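Local coordinates for protein viral CASP8 and FADD-like apoptosis regulator (Molluscum contagiosum virus subtype 1, PDB 2BBR) that inhibits death-receptor-induced apoptosis by interfering with caspase-8 recruitment and activation at the death-inducing signaling complex, and also suppresses host NF-kappa-B activation, at residues Y96-M100 and V140-E144; S152-A158 and L173-E177. All blocks are in the same frame, centred on the assembly; numbering follows the deposited sequence.

Interaction 1 of 2, residues Y96-M100 and V140-E144; sequences YRKLM and VLALE. With AZI (azide ion), chain B.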
loop_
_atom_site.group_PDB
_atom_site.type_symbol
_atom_site.label_atom_id
_atom_site.label_comp_id
_atom_site.label_asym_id
_atom_site.label_seq_id
_atom_site.Cartn_x
_atom_site.Cartn_y
_atom_site.Cartn_z
ATOM N N TYR A 96 -5.063 -0.169 5.556
ATOM C CA TYR A 96 -4.590 1.192 5.325
ATOM C C TYR A 96 -3.624 1.260 4.143
ATOM O O TYR A 96 -3.829 2.032 3.205
ATOM C CB TYR A 96 -3.896 1.742 6.578
ATOM C CG TYR A 96 -3.146 3.037 6.348
ATOM C CD1 TYR A 96 -3.816 4.201 5.974
ATOM C CD2 TYR A 96 -1.763 3.089 6.485
ATOM C CE1 TYR A 96 -3.127 5.384 5.739
ATOM C CE2 TYR A 96 -1.062 4.268 6.251
ATOM C CZ TYR A 96 -1.751 5.412 5.878
ATOM O OH TYR A 96 -1.066 6.582 5.645
ATOM N N ARG A 97 -2.572 0.450 4.178
ATOM C CA ARG A 97 -1.579 0.472 3.110
ATOM C C ARG A 97 -2.138 -0.009 1.776
ATOM O O ARG A 97 -1.862 0.576 0.729
ATOM C CB ARG A 97 -0.366 -0.383 3.495
ATOM C CG ARG A 97 0.360 0.047 4.763
ATOM C CD ARG A 97 1.399 1.114 4.496
ATOM N NE ARG A 97 1.952 1.639 5.742
ATOM C CZ ARG A 97 2.353 2.893 5.892
ATOM N NH1 ARG A 97 2.267 3.731 4.867
ATOM N NH2 ARG A 97 2.789 3.318 7.070
ATOM N N LYS A 98 -2.910 -1.088 1.806
ATOM C CA LYS A 98 -3.479 -1.611 0.571
ATOM C C LYS A 98 -4.438 -0.604 -0.060
ATOM O O LYS A 98 -4.430 -0.406 -1.278
ATOM C CB LYS A 98 -4.182 -2.943 0.840
ATOM C CG LYS A 98 -3.210 -4.073 1.174
ATOM C CD LYS A 98 -3.920 -5.391 1.440
ATOM C CE LYS A 98 -4.600 -5.405 2.799
ATOM N NZ LYS A 98 -5.473 -6.601 2.953
ATOM N N LEU A 99 -5.253 0.044 0.766
ATOM C CA LEU A 99 -6.196 1.038 0.269
ATOM C C LEU A 99 -5.476 2.211 -0.381
ATOM O O LEU A 99 -5.879 2.683 -1.442
ATOM C CB LEU A 99 -7.083 1.554 1.404
ATOM C CG LEU A 99 -8.059 2.684 1.052
ATOM C CD1 LEU A 99 -8.964 2.269 -0.099
ATOM C CD2 LEU A 99 -8.891 3.031 2.273
ATOM N N MET A 100 -4.412 2.688 0.256
ATOM C CA MET A 100 -3.672 3.810 -0.307
ATOM C C MET A 100 -3.097 3.462 -1.679
ATOM O O MET A 100 -3.110 4.290 -2.593
ATOM C CB MET A 100 -2.561 4.256 0.644
ATOM C CG MET A 100 -3.071 4.891 1.935
ATOM S SD MET A 100 -4.173 6.316 1.687
ATOM C CE MET A 100 -5.723 5.600 2.187
ATOM N N VAL A 140 1.539 10.087 0.258
ATOM C CA VAL A 140 1.013 9.554 1.512
ATOM C C VAL A 140 2.112 9.495 2.574
ATOM O O VAL A 140 1.908 9.931 3.706
ATOM C CB VAL A 140 0.395 8.149 1.312
ATOM C CG1 VAL A 140 -0.025 7.560 2.660
ATOM C CG2 VAL A 140 -0.802 8.241 0.378
ATOM N N LEU A 141 3.280 8.977 2.213
ATOM C CA LEU A 141 4.365 8.904 3.182
ATOM C C LEU A 141 4.785 10.295 3.647
ATOM O O LEU A 141 5.085 10.490 4.826
ATOM C CB LEU A 141 5.563 8.150 2.595
ATOM C CG LEU A 141 5.346 6.649 2.371
ATOM C CD1 LEU A 141 6.605 6.043 1.769
ATOM C CD2 LEU A 141 5.007 5.959 3.686
ATOM N N ALA A 142 4.812 11.258 2.733
ATOM C CA ALA A 142 5.187 12.620 3.098
ATOM C C ALA A 142 4.201 13.180 4.126
ATOM O O ALA A 142 4.602 13.826 5.097
ATOM C CB ALA A 142 5.228 13.506 1.862
ATOM N N LEU A 143 2.913 12.933 3.912
ATOM C CA LEU A 143 1.893 13.397 4.847
ATOM C C LEU A 143 2.041 12.678 6.186
ATOM O O LEU A 143 1.888 13.288 7.244
ATOM C CB LEU A 143 0.493 13.152 4.274
ATOM C CG LEU A 143 0.097 14.015 3.071
ATOM C CD1 LEU A 143 -1.130 13.422 2.397
ATOM C CD2 LEU A 143 -0.162 15.448 3.508
ATOM N N GLU A 144 2.342 11.383 6.140
ATOM C CA GLU A 144 2.531 10.603 7.360
ATOM C C GLU A 144 3.715 11.129 8.155
ATOM O O GLU A 144 3.664 11.235 9.380
ATOM C CB GLU A 144 2.847 9.143 7.031
ATOM C CG GLU A 144 1.679 8.237 6.737
ATOM C CD GLU A 144 2.134 6.803 6.518
ATOM O OE1 GLU A 144 3.010 6.333 7.280
ATOM O OE2 GLU A 144 1.615 6.154 5.591
HETATM N N1 AZI B . -7.772 -6.402 0.721
HETATM N N2 AZI B . -7.513 -5.266 0.856
HETATM N N3 AZI B . -7.322 -4.123 0.971
#

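Interaction 2 of 2, residues S152-A158 and L173-E177; sequences SSVSVLA and LVEYE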
loop_
_atom_site.group_PDB
_atom_site.type_symbol
_atom_site.label_atom_id
_atom_site.label_comp_id
_atom_site.label_asym_id
_atom_site.label_seq_id
_atom_site.Cartn_x
_atom_site.Cartn_y
_atom_site.Cartn_z
ATOM N N SER A 152 -4.699 5.447 11.460
ATOM C CA SER A 152 -5.940 5.696 12.190
ATOM C C SER A 152 -6.657 6.974 11.758
ATOM O O SER A 152 -7.836 7.163 12.056
ATOM C CB SER A 152 -5.658 5.776 13.694
ATOM O OG SER A 152 -5.064 4.582 14.166
ATOM N N SER A 153 -5.946 7.848 11.052
ATOM C CA SER A 153 -6.523 9.115 10.620
ATOM C C SER A 153 -6.139 9.471 9.195
ATOM O O SER A 153 -4.970 9.740 8.911
ATOM C CB SER A 153 -6.065 10.232 11.558
ATOM O OG SER A 153 -6.478 11.502 11.084
ATOM N N VAL A 154 -7.121 9.476 8.299
ATOM C CA VAL A 154 -6.867 9.814 6.908
ATOM C C VAL A 154 -7.799 10.925 6.428
ATOM O O VAL A 154 -7.873 11.198 5.233
ATOM C CB VAL A 154 -7.025 8.571 5.983
ATOM C CG1 VAL A 154 -5.994 7.516 6.356
ATOM C CG2 VAL A 154 -8.432 8.004 6.085
ATOM N N SER A 155 -8.486 11.585 7.358
ATOM C CA SER A 155 -9.419 12.644 6.991
ATOM C C SER A 155 -8.790 13.779 6.188
ATOM O O SER A 155 -9.457 14.376 5.348
ATOM C CB SER A 155 -10.121 13.211 8.236
ATOM O OG SER A 155 -9.206 13.834 9.113
ATOM N N VAL A 156 -7.520 14.088 6.436
ATOM C CA VAL A 156 -6.873 15.153 5.678
ATOM C C VAL A 156 -6.838 14.759 4.203
ATOM O O VAL A 156 -7.122 15.577 3.323
ATOM C CB VAL A 156 -5.436 15.422 6.184
ATOM C CG1 VAL A 156 -4.706 16.345 5.216
ATOM C CG2 VAL A 156 -5.491 16.056 7.570
ATOM N N LEU A 157 -6.489 13.505 3.935
ATOM C CA LEU A 157 -6.449 13.015 2.565
ATOM C C LEU A 157 -7.854 12.936 1.978
ATOM O O LEU A 157 -8.059 13.229 0.802
ATOM C CB LEU A 157 -5.788 11.638 2.505
ATOM C CG LEU A 157 -4.312 11.623 2.108
ATOM C CD1 LEU A 157 -3.753 10.220 2.250
ATOM C CD2 LEU A 157 -4.170 12.123 0.672
ATOM N N ALA A 158 -8.822 12.527 2.794
ATOM C CA ALA A 158 -10.204 12.460 2.328
ATOM C C ALA A 158 -10.650 13.864 1.921
ATOM O O ALA A 158 -11.314 14.045 0.897
ATOM C CB ALA A 158 -11.108 11.920 3.427
ATOM N N LEU A 173 -12.048 6.513 1.777
ATOM C CA LEU A 173 -11.220 6.860 2.923
ATOM C C LEU A 173 -12.035 7.149 4.177
ATOM O O LEU A 173 -11.626 6.770 5.272
ATOM C CB LEU A 173 -10.315 8.052 2.600
ATOM C CG LEU A 173 -8.941 7.696 2.027
ATOM C CD1 LEU A 173 -9.085 7.026 0.671
ATOM C CD2 LEU A 173 -8.104 8.962 1.918
ATOM N N VAL A 174 -13.169 7.827 4.029
ATOM C CA VAL A 174 -14.018 8.116 5.182
ATOM C C VAL A 174 -14.531 6.800 5.763
ATOM O O VAL A 174 -14.517 6.594 6.982
ATOM C CB VAL A 174 -15.225 9.007 4.794
ATOM C CG1 VAL A 174 -16.225 9.065 5.944
ATOM C CG2 VAL A 174 -14.740 10.409 4.454
ATOM N N GLU A 175 -14.974 5.906 4.889
ATOM C CA GLU A 175 -15.477 4.619 5.336
ATOM C C GLU A 175 -14.384 3.807 6.016
ATOM O O GLU A 175 -14.641 3.132 7.016
ATOM C CB GLU A 175 -16.078 3.850 4.162
ATOM C CG GLU A 175 -17.418 4.429 3.722
ATOM C CD GLU A 175 -18.020 3.712 2.534
ATOM O OE1 GLU A 175 -19.188 4.005 2.199
ATOM O OE2 GLU A 175 -17.328 2.866 1.932
ATOM N N TYR A 176 -13.168 3.870 5.481
ATOM C CA TYR A 176 -12.053 3.155 6.083
ATOM C C TYR A 176 -11.791 3.684 7.488
ATOM O O TYR A 176 -11.623 2.907 8.427
ATOM C CB TYR A 176 -10.769 3.319 5.258
ATOM C CG TYR A 176 -9.545 2.949 6.068
ATOM C CD1 TYR A 176 -9.276 1.621 6.383
ATOM C CD2 TYR A 176 -8.742 3.935 6.647
ATOM C CE1 TYR A 176 -8.254 1.281 7.263
ATOM C CE2 TYR A 176 -7.715 3.605 7.534
ATOM C CZ TYR A 176 -7.485 2.272 7.840
ATOM O OH TYR A 176 -6.526 1.922 8.762
ATOM N N GLU A 177 -11.741 5.005 7.637
ATOM C CA GLU A 177 -11.463 5.568 8.950
ATOM C C GLU A 177 -12.523 5.164 9.958
ATOM O O GLU A 177 -12.202 4.852 11.106
ATOM C CB GLU A 177 -11.344 7.094 8.891
ATOM C CG GLU A 177 -10.853 7.670 10.213
ATOM C CD GLU A 177 -10.430 9.119 10.133
ATOM O OE1 GLU A 177 -9.857 9.529 9.102
ATOM O OE2 GLU A 177 -10.646 9.848 11.123
HETATM O O HOH W 1 -9.790 5.369 12.728
HETATM O O HOH W 2 -9.089 11.969 11.327
#

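Interaction 1 of 2, residues Y96-M100 and V140-E144
Arg97 and Glu144 form the charged part of this contact, meeting head-on between segments 96-100 and 140-144, whose axes approach to 12.8 Å. Arg97 NH2 gives the straighter bond of the salt bridge, 3.0 Å to Glu144 OE1 at an N-H...O angle of 160°, meeting it on the syn side, with the oxygen close to the guanidinium plane. Arg97 NH1 lies 2.6 Å from Glu144 OE2, but the bend to 129° makes that bond weak. Asp34, also paired with Arg97 NH2, and a cation-pi contact with Phe30 further limit how the group can turn.

A neutral donor shares the same carboxylate. Tyr96 OH donates to Glu144 OE2 at 2.7 Å from above the carboxylate plane, with the oxygen at the ring edge. With CG anti to the backbone N (chi1 169°), the ring extends toward helix 136-145, and its CE2 lies over the centre of the guanidinium face.

Beside the polar cluster, Val140 CG1 packs on Tyr96 CZ at 4.2 Å, coming within 3.3 Å of Tyr96 OH, and Val140 CG2 meets Met100 SD at 4.1 Å. Charged cluster and hydrocarbon patch join two helices of a death effector domain, a helical fold of the death-domain superfamily.

Interaction 2 of 2, residues S152-A158 and L173-E177
Val154 and Leu173 meet at the apolar centre, where Val154 CG2 approaches Leu173 CB at 4.0 Å and also rests against the backbone oxygen of Leu173. The same methyl reaches the edge of the Tyr176 ring, near its plane, at CD2. One turn along, Leu173 CD2 packs on Leu157 CB at 3.6 Å, and the methyl of Ala158 fits against Leu173 CB and Val174 CG2; as its small side chain probably permits, Ala158 CA comes within 5.7 Å of Leu173 CA.

Outward, Glu177 runs alongside Val154, pointing the other way. Its CG stands anti to the backbone N (chi1 -172°) and the chain stays extended, carrying the carboxylate to the start of helix 155-163. There Val154 N, at the N-cap position, donates to Glu177 OE1 at 2.9 Å, from above the carboxylate plane, and Ser155 N is 3.0 Å from that oxygen.

Water completes the edge. One molecule donates to Ser152 O and Glu177 O; another donates to Glu177 OE2 at 2.6 Å and also bonds the hydroxyls of Ser153 and Ser155. A carboxylate at a helix N terminus should be favoured by the helix dipole, which would tend to keep it ionised.

Both contacts lie in the second death effector domain and follow one another in series. From the N terminus, the chain passes through the helices that precede residue 95 before interaction 1 joins helix 95-104 to helix 136-145, closing a loop of 39 residues that includes helix 109-122. Interaction 2 then closes a shorter loop of 14 residues, bringing the start of helix 155-163 against helix 167-187. Neither loop encloses or crosses the other, yet their centres are 10 Å apart and their side chains touch: Tyr96 packs on Val154 and Tyr176, Leu99 on Tyr176, and Leu143 on Leu157. Four helices are thus tied together, the two contacts meeting at these residues.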